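PDB 5IWZ: synaptonemal complex protein 2, which builds the axial and lateral elements of meiotic synaptonemal complexes, is required for inserting SYCP3 into them, and supports chromosome synapsis and fertility. Local coordinates for residues Gly98-Met103 with Lys147-Glu152; Asp263-Leu268 with Trp308-Leu313; Leu270-Leu275 with Arg279-Phe284. All blocks are in the same frame, centred on the assembly; numbering follows the deposited sequence.

Contact 1: Gly98-Met103 with Lys147-Glu152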
ATOM      1  N   GLY A  98      -5.575 -18.898 -18.190  1.00 33.70           N
ATOM      2  CA  GLY A  98      -4.288 -18.515 -17.641  1.00 33.19           C
ATOM      3  C   GLY A  98      -4.181 -17.058 -17.242  1.00 31.09           C
ATOM      4  O   GLY A  98      -3.082 -16.489 -17.275  1.00 34.48           O
ATOM      5  N   LEU A  99      -5.306 -16.445 -16.846  1.00 34.19           N
ATOM      6  CA  LEU A  99      -5.319 -15.004 -16.569  1.00 32.85           C
ATOM      7  C   LEU A  99      -4.336 -14.626 -15.463  1.00 34.73           C
ATOM      8  O   LEU A  99      -3.663 -13.590 -15.549  1.00 30.20           O
ATOM      9  CB  LEU A  99      -6.732 -14.554 -16.201  1.00 32.64           C
ATOM     10  CG  LEU A  99      -6.900 -13.181 -15.527  1.00 35.57           C
ATOM     11  CD1 LEU A  99      -6.389 -12.038 -16.420  1.00 26.05           C
ATOM     12  CD2 LEU A  99      -8.360 -12.970 -15.144  1.00 34.24           C
ATOM     13  N   VAL A 100      -4.231 -15.453 -14.421  1.00 32.86           N
ATOM     14  CA  VAL A 100      -3.351 -15.116 -13.306  1.00 32.86           C
ATOM     15  C   VAL A 100      -1.898 -15.004 -13.773  1.00 30.31           C
ATOM     16  O   VAL A 100      -1.164 -14.103 -13.342  1.00 29.90           O
ATOM     17  CB  VAL A 100      -3.513 -16.141 -12.166  1.00 36.14           C
ATOM     18  CG1 VAL A 100      -2.523 -15.853 -11.040  1.00 37.12           C
ATOM     19  CG2 VAL A 100      -4.936 -16.114 -11.625  1.00 34.27           C
ATOM     20  N   GLN A 101      -1.467 -15.896 -14.677  1.00 30.41           N
ATOM     21  CA  GLN A 101      -0.101 -15.827 -15.200  1.00 28.00           C
ATOM     22  C   GLN A 101       0.082 -14.643 -16.144  1.00 31.44           C
ATOM     23  O   GLN A 101       1.168 -14.053 -16.188  1.00 32.94           O
ATOM     24  CB  GLN A 101       0.278 -17.129 -15.906  1.00 28.83           C
ATOM     25  CG  GLN A 101       0.671 -18.256 -14.952  1.00 46.56           C
ATOM     26  CD  GLN A 101      -0.525 -18.840 -14.211  1.00 57.95           C
ATOM     27  OE1 GLN A 101      -1.541 -19.187 -14.824  1.00 56.23           O
ATOM     28  NE2 GLN A 101      -0.417 -18.935 -12.884  1.00 55.40           N
ATOM     29  N   LYS A 102      -0.950 -14.270 -16.905  1.00 25.36           N
ATOM     30  CA  LYS A 102      -0.870 -12.990 -17.608  1.00 31.14           C
ATOM     31  C   LYS A 102      -0.678 -11.837 -16.625  1.00 23.61           C
ATOM     32  O   LYS A 102       0.137 -10.941 -16.863  1.00 29.46           O
ATOM     33  CB  LYS A 102      -2.105 -12.762 -18.472  1.00 37.43           C
ATOM     34  CG  LYS A 102      -1.899 -13.128 -19.941  1.00 49.03           C
ATOM     35  CD  LYS A 102      -1.859 -14.613 -20.160  1.00 49.03           C
ATOM     36  CE  LYS A 102      -1.751 -14.966 -21.646  1.00 47.56           C
ATOM     37  NZ  LYS A 102      -0.407 -14.633 -22.207  1.00 50.81           N
ATOM     38  N   MET A 103      -1.390 -11.851 -15.502  1.00 25.01           N
ATOM     39  CA  MET A 103      -1.223 -10.748 -14.554  1.00 31.57           C
ATOM     40  C   MET A 103       0.166 -10.742 -13.926  1.00 25.52           C
ATOM     41  O   MET A 103       0.697  -9.665 -13.636  1.00 29.60           O
ATOM     42  CB  MET A 103      -2.303 -10.810 -13.485  1.00 34.69           C
ATOM     43  CG  MET A 103      -3.661 -10.740 -14.135  1.00 44.69           C
ATOM     44  SD  MET A 103      -4.847  -9.761 -13.232  1.00 47.21           S
ATOM     45  CE  MET A 103      -3.834  -8.443 -12.592  1.00 34.71           C
ATOM     46  N   LYS A 147      -8.047 -17.986  -6.338  1.00 49.49           N
ATOM     47  CA  LYS A 147      -7.416 -17.665  -5.063  1.00 47.36           C
ATOM     48  C   LYS A 147      -6.100 -18.418  -4.884  1.00 42.92           C
ATOM     49  O   LYS A 147      -5.092 -17.834  -4.455  1.00 31.47           O
ATOM     50  CB  LYS A 147      -8.394 -17.989  -3.936  1.00 51.01           C
ATOM     51  CG  LYS A 147      -7.902 -17.734  -2.535  1.00 61.13           C
ATOM     52  CD  LYS A 147      -9.061 -17.912  -1.577  1.00 72.36           C
ATOM     53  CE  LYS A 147     -10.298 -17.157  -2.074  1.00 78.73           C
ATOM     54  NZ  LYS A 147     -11.365 -16.981  -1.052  1.00 83.59           N
ATOM     55  N   ASN A 148      -6.084 -19.717  -5.206  1.00 36.66           N
ATOM     56  CA  ASN A 148      -4.846 -20.476  -5.051  1.00 40.64           C
ATOM     57  C   ASN A 148      -3.744 -19.933  -5.958  1.00 40.08           C
ATOM     58  O   ASN A 148      -2.594 -19.783  -5.526  1.00 39.60           O
ATOM     59  CB  ASN A 148      -5.066 -21.960  -5.340  1.00 36.31           C
ATOM     60  CG  ASN A 148      -3.744 -22.714  -5.459  1.00 47.36           C
ATOM     61  OD1 ASN A 148      -3.087 -23.003  -4.452  1.00 43.25           O
ATOM     62  ND2 ASN A 148      -3.323 -22.986  -6.695  1.00 42.16           N
ATOM     63  N   GLN A 149      -4.069 -19.645  -7.219  1.00 37.54           N
ATOM     64  CA  GLN A 149      -3.040 -19.165  -8.136  1.00 36.25           C
ATOM     65  C   GLN A 149      -2.549 -17.785  -7.742  1.00 31.12           C
ATOM     66  O   GLN A 149      -1.353 -17.494  -7.850  1.00 34.52           O
ATOM     67  CB  GLN A 149      -3.554 -19.157  -9.580  1.00 39.02           C
ATOM     68  CG  GLN A 149      -3.794 -20.555 -10.145  1.00 38.15           C
ATOM     69  CD  GLN A 149      -4.102 -20.557 -11.635  1.00 38.35           C
ATOM     70  OE1 GLN A 149      -3.614 -19.711 -12.389  1.00 33.21           O
ATOM     71  NE2 GLN A 149      -4.939 -21.500 -12.060  1.00 34.58           N
ATOM     72  N   VAL A 150      -3.447 -16.922  -7.269  1.00 31.88           N
ATOM     73  CA  VAL A 150      -3.026 -15.588  -6.854  1.00 29.57           C
ATOM     74  C   VAL A 150      -2.055 -15.678  -5.684  1.00 30.58           C
ATOM     75  O   VAL A 150      -0.983 -15.056  -5.699  1.00 28.69           O
ATOM     76  CB  VAL A 150      -4.247 -14.705  -6.526  1.00 30.37           C
ATOM     77  CG1 VAL A 150      -3.785 -13.422  -5.872  1.00 30.39           C
ATOM     78  CG2 VAL A 150      -5.019 -14.378  -7.794  1.00 35.81           C
ATOM     79  N   LEU A 151      -2.408 -16.466  -4.658  1.00 29.48           N
ATOM     80  CA  LEU A 151      -1.528 -16.666  -3.507  1.00 33.87           C
ATOM     81  C   LEU A 151      -0.171 -17.196  -3.944  1.00 37.07           C
ATOM     82  O   LEU A 151       0.879 -16.685  -3.525  1.00 31.32           O
ATOM     83  CB  LEU A 151      -2.165 -17.654  -2.515  1.00 31.89           C
ATOM     84  CG  LEU A 151      -2.919 -17.319  -1.222  1.00 43.37           C
ATOM     85  CD1 LEU A 151      -2.704 -15.903  -0.717  1.00 36.61           C
ATOM     86  CD2 LEU A 151      -4.405 -17.640  -1.340  1.00 51.74           C
ATOM     87  N   GLU A 152      -0.178 -18.227  -4.794  1.00 32.35           N
ATOM     88  CA  GLU A 152       1.057 -18.925  -5.147  1.00 40.05           C
ATOM     89  C   GLU A 152       1.994 -18.035  -5.953  1.00 32.53           C
ATOM     90  O   GLU A 152       3.217 -18.070  -5.763  1.00 33.48           O
ATOM     91  CB  GLU A 152       0.737 -20.203  -5.938  1.00 32.36           C
ATOM     92  CG  GLU A 152       0.144 -21.312  -5.103  1.00 43.74           C
ATOM     93  CD  GLU A 152       1.051 -21.677  -3.953  1.00 59.70           C
ATOM     94  OE1 GLU A 152       2.260 -21.873  -4.204  1.00 62.53           O
ATOM     95  OE2 GLU A 152       0.571 -21.742  -2.797  1.00 62.05           O
TER
HETATM   96  O   HOH W   1      -5.057 -18.171 -14.244  1.00 32.38           O
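Q149 reaches across to V100 and Q101 at the start of helix 99-108. Its CG stands beside its own backbone N (chi1 -68°), and the extended chain beyond carries the amide over the V100 side chain. Q149 CB lies 3.8 Å from V100 CG1, and Q149 OE1 comes within 3.6 Å of V100 CB. Q149 OE1 also accepts a 2.8 Å bond from a water, which takes the N-H of V100 N at 2.8 Å; a first-turn amide of helix 99-108 is thereby tied to the neighbouring helix. On the other amide atom, Q149 NE2 makes a weak hydrogen bond to E145. The Q101 side chain crosses that of Q149 at about a right angle. Such stacking of helices is consistent with the armadillo-repeat-like domain: the short helical segments 99-103 and 147-152 come within 9.8 Å at their axes and run in the same sense, crossing at -24°. G98 sets the start of helix 99-108, ending helix 90-97 in a Schellman motif at positive phi and serving as N-cap of the next. V150 follows with a looser apolar touch, its CG2 4.2 Å from V100 CG2, while its side chain also packs on M182 of helix 169-185.

Contact 2: Asp263-Leu268 with Trp308-Leu313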
ATOM      1  N   ASP A 263       0.946  -5.294  20.789  1.00 35.86           N
ATOM      2  CA  ASP A 263       2.275  -5.879  20.964  1.00 47.49           C
ATOM      3  C   ASP A 263       3.200  -5.465  19.830  1.00 40.33           C
ATOM      4  O   ASP A 263       4.408  -5.294  20.035  1.00 39.39           O
ATOM      5  CB  ASP A 263       2.213  -7.407  21.070  1.00 54.49           C
ATOM      6  CG  ASP A 263       1.679  -7.902  22.425  1.00 56.90           C
ATOM      7  OD1 ASP A 263       1.803  -7.191  23.451  1.00 62.72           O
ATOM      8  OD2 ASP A 263       1.169  -9.041  22.458  1.00 52.98           O
ATOM      9  N   CYS A 264       2.650  -5.278  18.630  1.00 38.05           N
ATOM     10  CA  CYS A 264       3.483  -4.866  17.507  1.00 40.67           C
ATOM     11  C   CYS A 264       4.037  -3.455  17.717  1.00 34.98           C
ATOM     12  O   CYS A 264       5.214  -3.197  17.434  1.00 29.58           O
ATOM     13  CB  CYS A 264       2.688  -4.966  16.208  1.00 43.65           C
ATOM     14  SG  CYS A 264       3.716  -4.796  14.771  1.00 48.37           S
ATOM     15  N   ARG A 265       3.209  -2.538  18.230  1.00 33.17           N
ATOM     16  CA  ARG A 265       3.703  -1.224  18.651  1.00 29.43           C
ATOM     17  C   ARG A 265       4.823  -1.357  19.686  1.00 30.95           C
ATOM     18  O   ARG A 265       5.868  -0.697  19.588  1.00 31.54           O
ATOM     19  CB  ARG A 265       2.539  -0.381  19.205  1.00 29.75           C
ATOM     20  CG  ARG A 265       2.949   0.893  19.988  1.00 29.12           C
ATOM     21  CD  ARG A 265       3.786   1.885  19.153  1.00 28.00           C
ATOM     22  NE  ARG A 265       2.994   2.573  18.130  1.00 24.41           N
ATOM     23  CZ  ARG A 265       3.470   3.468  17.275  1.00 25.62           C
ATOM     24  NH1 ARG A 265       4.754   3.813  17.285  1.00 28.05           N
ATOM     25  NH2 ARG A 265       2.652   4.029  16.397  1.00 26.48           N
ATOM     26  N   ILE A 266       4.630  -2.212  20.687  1.00 31.94           N
ATOM     27  CA  ILE A 266       5.663  -2.382  21.707  1.00 37.71           C
ATOM     28  C   ILE A 266       6.964  -2.864  21.064  1.00 36.77           C
ATOM     29  O   ILE A 266       8.033  -2.267  21.258  1.00 35.00           O
ATOM     30  CB  ILE A 266       5.167  -3.329  22.819  1.00 42.23           C
ATOM     31  CG1 ILE A 266       4.065  -2.648  23.637  1.00 45.32           C
ATOM     32  CG2 ILE A 266       6.322  -3.794  23.737  1.00 40.48           C
ATOM     33  CD1 ILE A 266       3.265  -3.600  24.503  1.00 41.69           C
ATOM     34  N   PHE A 267       6.879  -3.908  20.233  1.00 37.14           N
ATOM     35  CA  PHE A 267       8.076  -4.449  19.586  1.00 37.45           C
ATOM     36  C   PHE A 267       8.781  -3.392  18.741  1.00 33.63           C
ATOM     37  O   PHE A 267      10.006  -3.209  18.842  1.00 36.47           O
ATOM     38  CB  PHE A 267       7.705  -5.667  18.736  1.00 37.16           C
ATOM     39  CG  PHE A 267       8.777  -6.079  17.747  1.00 40.18           C
ATOM     40  CD1 PHE A 267       9.914  -6.763  18.171  1.00 34.53           C
ATOM     41  CD2 PHE A 267       8.634  -5.806  16.385  1.00 39.59           C
ATOM     42  CE1 PHE A 267      10.902  -7.166  17.259  1.00 36.17           C
ATOM     43  CE2 PHE A 267       9.612  -6.200  15.457  1.00 37.73           C
ATOM     44  CZ  PHE A 267      10.743  -6.886  15.887  1.00 34.58           C
ATOM     45  N   LEU A 268       8.026  -2.666  17.913  1.00 32.75           N
ATOM     46  CA  LEU A 268       8.670  -1.726  16.999  1.00 27.48           C
ATOM     47  C   LEU A 268       9.286  -0.558  17.755  1.00 31.65           C
ATOM     48  O   LEU A 268      10.361  -0.070  17.381  1.00 29.02           O
ATOM     49  CB  LEU A 268       7.664  -1.235  15.958  1.00 27.14           C
ATOM     50  CG  LEU A 268       7.249  -2.361  15.020  1.00 36.11           C
ATOM     51  CD1 LEU A 268       6.130  -1.902  14.107  1.00 28.61           C
ATOM     52  CD2 LEU A 268       8.464  -2.851  14.220  1.00 33.56           C
ATOM     53  N   TRP A 308       1.263   8.113  20.230  1.00 34.00           N
ATOM     54  CA  TRP A 308       2.528   8.018  19.504  1.00 27.76           C
ATOM     55  C   TRP A 308       2.475   8.771  18.170  1.00 27.48           C
ATOM     56  O   TRP A 308       1.472   8.715  17.459  1.00 25.93           O
ATOM     57  CB  TRP A 308       2.867   6.550  19.239  1.00 30.27           C
ATOM     58  CG  TRP A 308       3.067   5.665  20.464  1.00 35.10           C
ATOM     59  CD1 TRP A 308       2.336   4.555  20.804  1.00 27.24           C
ATOM     60  CD2 TRP A 308       4.083   5.796  21.471  1.00 32.49           C
ATOM     61  NE1 TRP A 308       2.830   3.996  21.964  1.00 32.38           N
ATOM     62  CE2 TRP A 308       3.899   4.737  22.395  1.00 31.72           C
ATOM     63  CE3 TRP A 308       5.124   6.705  21.685  1.00 31.31           C
ATOM     64  CZ2 TRP A 308       4.719   4.559  23.512  1.00 31.46           C
ATOM     65  CZ3 TRP A 308       5.938   6.531  22.803  1.00 32.36           C
ATOM     66  CH2 TRP A 308       5.730   5.461  23.701  1.00 33.84           C
ATOM     67  N   ILE A 309       3.572   9.459  17.831  1.00 22.95           N
ATOM     68  CA  ILE A 309       3.782  10.089  16.528  1.00 24.73           C
ATOM     69  C   ILE A 309       5.048   9.486  15.927  1.00 29.34           C
ATOM     70  O   ILE A 309       6.089   9.443  16.596  1.00 26.07           O
ATOM     71  CB  ILE A 309       3.934  11.623  16.621  1.00 23.82           C
ATOM     72  CG1 ILE A 309       2.823  12.260  17.456  1.00 28.34           C
ATOM     73  CG2 ILE A 309       4.023  12.252  15.209  1.00 19.59           C
ATOM     74  CD1 ILE A 309       1.431  12.212  16.847  1.00 30.62           C
ATOM     75  N   ASP A 310       4.973   9.055  14.664  1.00 25.48           N
ATOM     76  CA  ASP A 310       6.070   8.357  13.995  1.00 25.79           C
ATOM     77  C   ASP A 310       6.675   9.264  12.939  1.00 25.32           C
ATOM     78  O   ASP A 310       5.964   9.761  12.060  1.00 20.85           O
ATOM     79  CB  ASP A 310       5.581   7.050  13.379  1.00 29.43           C
ATOM     80  CG  ASP A 310       5.064   6.106  14.430  1.00 29.03           C
ATOM     81  OD1 ASP A 310       5.826   5.821  15.383  1.00 34.49           O
ATOM     82  OD2 ASP A 310       3.877   5.729  14.363  1.00 27.58           O
ATOM     83  N   PHE A 311       7.976   9.505  13.063  1.00 25.35           N
ATOM     84  CA  PHE A 311       8.746  10.317  12.131  1.00 21.86           C
ATOM     85  C   PHE A 311       9.527   9.353  11.255  1.00 26.83           C
ATOM     86  O   PHE A 311      10.439   8.681  11.739  1.00 25.75           O
ATOM     87  CB  PHE A 311       9.690  11.260  12.878  1.00 23.46           C
ATOM     88  CG  PHE A 311       8.996  12.372  13.624  1.00 23.13           C
ATOM     89  CD1 PHE A 311       9.033  13.682  13.143  1.00 27.12           C
ATOM     90  CD2 PHE A 311       8.336  12.119  14.820  1.00 25.67           C
ATOM     91  CE1 PHE A 311       8.406  14.719  13.834  1.00 28.00           C
ATOM     92  CE2 PHE A 311       7.716  13.153  15.519  1.00 32.88           C
ATOM     93  CZ  PHE A 311       7.751  14.450  15.033  1.00 29.99           C
ATOM     94  N   ASN A 312       9.186   9.297   9.969  1.00 30.69           N
ATOM     95  CA  ASN A 312       9.640   8.226   9.077  1.00 25.90           C
ATOM     96  C   ASN A 312      10.735   8.738   8.153  1.00 28.21           C
ATOM     97  O   ASN A 312      10.456   9.412   7.161  1.00 27.99           O
ATOM     98  CB  ASN A 312       8.455   7.685   8.290  1.00 23.84           C
ATOM     99  CG  ASN A 312       7.394   7.106   9.202  1.00 26.25           C
ATOM    100  OD1 ASN A 312       7.663   6.171   9.978  1.00 22.21           O
ATOM    101  ND2 ASN A 312       6.187   7.675   9.146  1.00 26.25           N
ATOM    102  N   LEU A 313      11.986   8.384   8.467  1.00 28.18           N
ATOM    103  CA  LEU A 313      13.132   8.933   7.748  1.00 30.10           C
ATOM    104  C   LEU A 313      13.289   8.328   6.360  1.00 35.59           C
ATOM    105  O   LEU A 313      13.864   8.962   5.467  1.00 37.46           O
ATOM    106  CB  LEU A 313      14.413   8.708   8.552  1.00 33.38           C
ATOM    107  CG  LEU A 313      14.774   9.664   9.686  1.00 42.57           C
ATOM    108  CD1 LEU A 313      13.581   9.963  10.604  1.00 39.53           C
ATOM    109  CD2 LEU A 313      15.940   9.049  10.484  1.00 43.94           C
TER
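R265 and D310 form an end-on, two-bond salt bridge, with NH1 and NH2 each serving one carboxylate oxygen. R265 NH1 meets D310 OD1 at 3.0 Å and R265 NH2 meets D310 OD2 at 2.9 Å, both bonds nearly straight. Both oxygens use their syn lone pairs and sit in or close to the guanidinium plane; the two flat groups, whose side chains approach from opposite directions, are 10° from coplanar. W308 covers one face of the same guanidinium. Its CB stands 3.7 Å above the plane over the centre, and further back the five-membered part of the indole lies along the arginine chain, with W308 CD1 3.4 Å from R265 NE and 3.5 Å from R265 CD. Ring and guanidinium are tilted to each other by 26°. R265 gets there with its CG anti to the backbone N (chi1 166°) and two bends further out, which turn the chain along the indole toward the sheet. The contact thus docks helix 260-274 onto strand 308-312 of the Spt16M-like domain, a member of the PH clan, where W308 and D310, two residues apart, point to the same side of the strand. A second shell fixes both partners of the buried ion pair. T283, on the adjacent strand 281-285, hydrogen-bonds D310 OD1, and its side chain also packs against R265 and W308. One turn on along the helix, N269 OD1 takes a further hydrogen bond from R265 NH1. Y216, opening helix 216-229, makes a cation-pi contact with R265 and touches the D310 side chain.

Contact 3: Leu270-Leu275 with Arg279-Phe284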
ATOM      1  N   LEU A 270      10.593  -0.814  20.733  1.00 31.64           N
ATOM      2  CA  LEU A 270      11.851  -1.403  21.204  1.00 41.64           C
ATOM      3  C   LEU A 270      12.904  -1.449  20.098  1.00 40.75           C
ATOM      4  O   LEU A 270      14.050  -1.027  20.296  1.00 40.83           O
ATOM      5  CB  LEU A 270      11.610  -2.810  21.747  1.00 42.44           C
ATOM      6  CG  LEU A 270      10.886  -2.862  23.087  1.00 53.74           C
ATOM      7  CD1 LEU A 270      10.787  -4.287  23.597  1.00 52.62           C
ATOM      8  CD2 LEU A 270      11.617  -1.973  24.075  1.00 59.15           C
ATOM      9  N   VAL A 271      12.540  -1.984  18.930  1.00 32.64           N
ATOM     10  CA  VAL A 271      13.510  -2.121  17.846  1.00 31.33           C
ATOM     11  C   VAL A 271      14.071  -0.762  17.453  1.00 36.45           C
ATOM     12  O   VAL A 271      15.291  -0.564  17.409  1.00 36.39           O
ATOM     13  CB  VAL A 271      12.872  -2.832  16.642  1.00 43.96           C
ATOM     14  CG1 VAL A 271      13.642  -2.516  15.378  1.00 39.92           C
ATOM     15  CG2 VAL A 271      12.849  -4.318  16.887  1.00 49.16           C
ATOM     16  N   ASN A 272      13.187   0.199  17.162  1.00 30.11           N
ATOM     17  CA  ASN A 272      13.669   1.500  16.723  1.00 30.55           C
ATOM     18  C   ASN A 272      14.429   2.203  17.838  1.00 41.79           C
ATOM     19  O   ASN A 272      15.358   2.973  17.566  1.00 43.53           O
ATOM     20  CB  ASN A 272      12.501   2.353  16.224  1.00 30.49           C
ATOM     21  CG  ASN A 272      11.878   1.790  14.943  1.00 40.07           C
ATOM     22  OD1 ASN A 272      12.588   1.264  14.066  1.00 36.31           O
ATOM     23  ND2 ASN A 272      10.552   1.865  14.844  1.00 24.75           N
ATOM     24  N   GLY A 273      14.063   1.937  19.094  1.00 35.52           N
ATOM     25  CA  GLY A 273      14.811   2.511  20.196  1.00 40.35           C
ATOM     26  C   GLY A 273      16.217   1.953  20.279  1.00 40.36           C
ATOM     27  O   GLY A 273      17.191   2.706  20.364  1.00 44.74           O
ATOM     28  N   ILE A 274      16.348   0.625  20.212  1.00 41.63           N
ATOM     29  CA  ILE A 274      17.660   0.007  20.407  1.00 45.70           C
ATOM     30  C   ILE A 274      18.606   0.350  19.260  1.00 40.37           C
ATOM     31  O   ILE A 274      19.829   0.345  19.434  1.00 40.41           O
ATOM     32  CB  ILE A 274      17.527  -1.519  20.586  1.00 43.89           C
ATOM     33  CG1 ILE A 274      18.731  -2.069  21.354  1.00 48.99           C
ATOM     34  CG2 ILE A 274      17.472  -2.222  19.242  1.00 38.52           C
ATOM     35  CD1 ILE A 274      19.090  -1.266  22.589  1.00 51.14           C
ATOM     36  N   LEU A 275      18.076   0.640  18.076  1.00 37.80           N
ATOM     37  CA  LEU A 275      18.953   0.943  16.952  1.00 42.51           C
ATOM     38  C   LEU A 275      19.683   2.269  17.122  1.00 47.66           C
ATOM     39  O   LEU A 275      20.627   2.533  16.367  1.00 48.11           O
ATOM     40  CB  LEU A 275      18.150   0.955  15.644  1.00 37.41           C
ATOM     41  CG  LEU A 275      17.715  -0.434  15.174  1.00 34.91           C
ATOM     42  CD1 LEU A 275      16.845  -0.285  13.959  1.00 29.31           C
ATOM     43  CD2 LEU A 275      18.928  -1.290  14.862  1.00 36.36           C
ATOM     44  N   ARG A 279      18.601   4.103  13.731  1.00 38.52           N
ATOM     45  CA  ARG A 279      17.185   3.894  13.454  1.00 42.46           C
ATOM     46  C   ARG A 279      16.736   4.787  12.306  1.00 36.22           C
ATOM     47  O   ARG A 279      17.316   5.846  12.041  1.00 40.64           O
ATOM     48  CB  ARG A 279      16.328   4.177  14.691  1.00 36.92           C
ATOM     49  CG  ARG A 279      16.136   5.658  14.998  1.00 34.36           C
ATOM     50  CD  ARG A 279      16.240   5.910  16.495  1.00 49.16           C
ATOM     51  NE  ARG A 279      15.043   5.538  17.224  1.00 59.68           N
ATOM     52  CZ  ARG A 279      14.887   5.722  18.530  1.00 58.92           C
ATOM     53  NH1 ARG A 279      15.872   6.243  19.253  1.00 51.79           N
ATOM     54  NH2 ARG A 279      13.750   5.369  19.108  1.00 63.07           N
ATOM     55  N   ARG A 280      15.693   4.343  11.615  1.00 33.54           N
ATOM     56  CA  ARG A 280      15.110   5.111  10.535  1.00 33.43           C
ATOM     57  C   ARG A 280      13.661   5.488  10.807  1.00 29.09           C
ATOM     58  O   ARG A 280      13.001   6.056   9.921  1.00 27.56           O
ATOM     59  CB  ARG A 280      15.233   4.326   9.219  1.00 30.74           C
ATOM     60  CG  ARG A 280      16.646   3.916   8.863  1.00 36.26           C
ATOM     61  CD  ARG A 280      17.516   5.086   8.457  1.00 44.36           C
ATOM     62  NE  ARG A 280      17.061   5.686   7.203  1.00 51.80           N
ATOM     63  CZ  ARG A 280      17.447   6.881   6.769  1.00 53.89           C
ATOM     64  NH1 ARG A 280      18.294   7.603   7.492  1.00 58.62           N
ATOM     65  NH2 ARG A 280      16.980   7.360   5.624  1.00 47.02           N
ATOM     66  N   VAL A 281      13.147   5.177  12.000  1.00 33.15           N
ATOM     67  CA  VAL A 281      11.841   5.627  12.466  1.00 29.63           C
ATOM     68  C   VAL A 281      12.024   6.168  13.880  1.00 33.84           C
ATOM     69  O   VAL A 281      12.452   5.430  14.771  1.00 32.52           O
ATOM     70  CB  VAL A 281      10.797   4.499  12.457  1.00 25.17           C
ATOM     71  CG1 VAL A 281       9.493   4.992  13.049  1.00 22.81           C
ATOM     72  CG2 VAL A 281      10.568   3.983  11.037  1.00 28.41           C
ATOM     73  N   TYR A 282      11.694   7.445  14.083  1.00 27.32           N
ATOM     74  CA  TYR A 282      11.702   8.080  15.389  1.00 27.21           C
ATOM     75  C   TYR A 282      10.268   8.209  15.863  1.00 28.23           C
ATOM     76  O   TYR A 282       9.453   8.878  15.212  1.00 26.01           O
ATOM     77  CB  TYR A 282      12.363   9.457  15.332  1.00 31.32           C
ATOM     78  CG  TYR A 282      13.864   9.410  15.429  1.00 34.52           C
ATOM     79  CD1 TYR A 282      14.510   9.559  16.653  1.00 34.97           C
ATOM     80  CD2 TYR A 282      14.635   9.214  14.298  1.00 33.79           C
ATOM     81  CE1 TYR A 282      15.896   9.507  16.743  1.00 33.51           C
ATOM     82  CE2 TYR A 282      16.018   9.159  14.378  1.00 36.22           C
ATOM     83  CZ  TYR A 282      16.643   9.303  15.603  1.00 34.00           C
ATOM     84  OH  TYR A 282      18.019   9.250  15.667  1.00 40.83           O
ATOM     85  N   THR A 283       9.963   7.582  16.994  1.00 24.52           N
ATOM     86  CA  THR A 283       8.631   7.616  17.587  1.00 28.59           C
ATOM     87  C   THR A 283       8.653   8.427  18.885  1.00 31.68           C
ATOM     88  O   THR A 283       9.377   8.082  19.816  1.00 31.67           O
ATOM     89  CB  THR A 283       8.145   6.195  17.846  1.00 25.46           C
ATOM     90  OG1 THR A 283       7.994   5.521  16.590  1.00 29.20           O
ATOM     91  CG2 THR A 283       6.827   6.213  18.574  1.00 23.60           C
ATOM     92  N   PHE A 284       7.852   9.521  18.941  1.00 31.35           N
ATOM     93  CA  PHE A 284       7.774  10.342  20.145  1.00 32.92           C
ATOM     94  C   PHE A 284       6.380  10.275  20.749  1.00 28.05           C
ATOM     95  O   PHE A 284       5.388  10.287  20.010  1.00 30.15           O
ATOM     96  CB  PHE A 284       8.093  11.826  19.862  1.00 27.41           C
ATOM     97  CG  PHE A 284       9.525  12.085  19.476  1.00 32.22           C
ATOM     98  CD1 PHE A 284      10.554  11.781  20.338  1.00 37.32           C
ATOM     99  CD2 PHE A 284       9.833  12.642  18.247  1.00 42.31           C
ATOM    100  CE1 PHE A 284      11.872  12.022  19.988  1.00 40.81           C
ATOM    101  CE2 PHE A 284      11.150  12.887  17.888  1.00 45.04           C
ATOM    102  CZ  PHE A 284      12.168  12.575  18.764  1.00 43.24           C
TER
HETATM  103  O   HOH W   2       8.706   3.032  16.818  1.00 30.44           O
HETATM  104  O   HOH W   3      14.418   1.854  12.172  1.00 32.65           O
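R279 and N272 bury the most surface here, and they meet mainly through the guanidinium of one and the backbone carbonyl of the other. N272 O lies over a face of the R279 guanidinium and is not placed for a hydrogen bond; its spacing of 2.6 Å from R279 NE is unusually short and therefore doubtful. R279 CG sits between its backbone N and carbonyl carbon (chi1 76°), and bends at the next two torsions fold the chain back along N272 and G273. G273 CA approaches the same face, 3.2 Å from R279 NH2. Y282 CD1 lies over the opposite face, offset toward the guanidinium's rim, and R279 CD in turn stands 3.5 Å above the plane of the Y282 ring, offset toward its rim. Replacing R279 with an alanine would remove the guanidinium wedged between G273 and the Y282 ring and is likely to open a gap between them. The N272 side chain crosses V281 obliquely, with N272 ND2 3.6 Å from V281 CB. Its amide is gripped through waters: one joins N272 ND2 to T283 OG1, another donates to N272 OD1 and accepts from R280 N, and Q219 adds a direct bond to N272 OD1. L275 CB adds an apolar touch, 3.8 Å from R279 CB. V271 and I274 of helix 260-274 rest on helix 246-253; strand 281-285 pairs antiparallel with strand 308-312, while Y282 and F284 reach helix 383-390.

In the fold
The chain is the N-terminal part of a longer protein and holds its armadillo-repeat-like and Spt16M-like domains. Contacts 2 and 3 are neighbours, their centres about 7 Å apart, and together they join the helical part of the chain to the Spt16M-like domain. Both use helix 260-274 and reach the same sheet, where F311 N of contact 2 approaches Y282 O of contact 3 to 2.7 Å. Along the chain contact 3 is nested inside the loop that contact 2 closes. Contact 1 lies on the other side of the chain's centre, within the armadillo-repeat-like domain; its nearest atoms are about 20 Å from contact 2 and about 26 Å from contact 3.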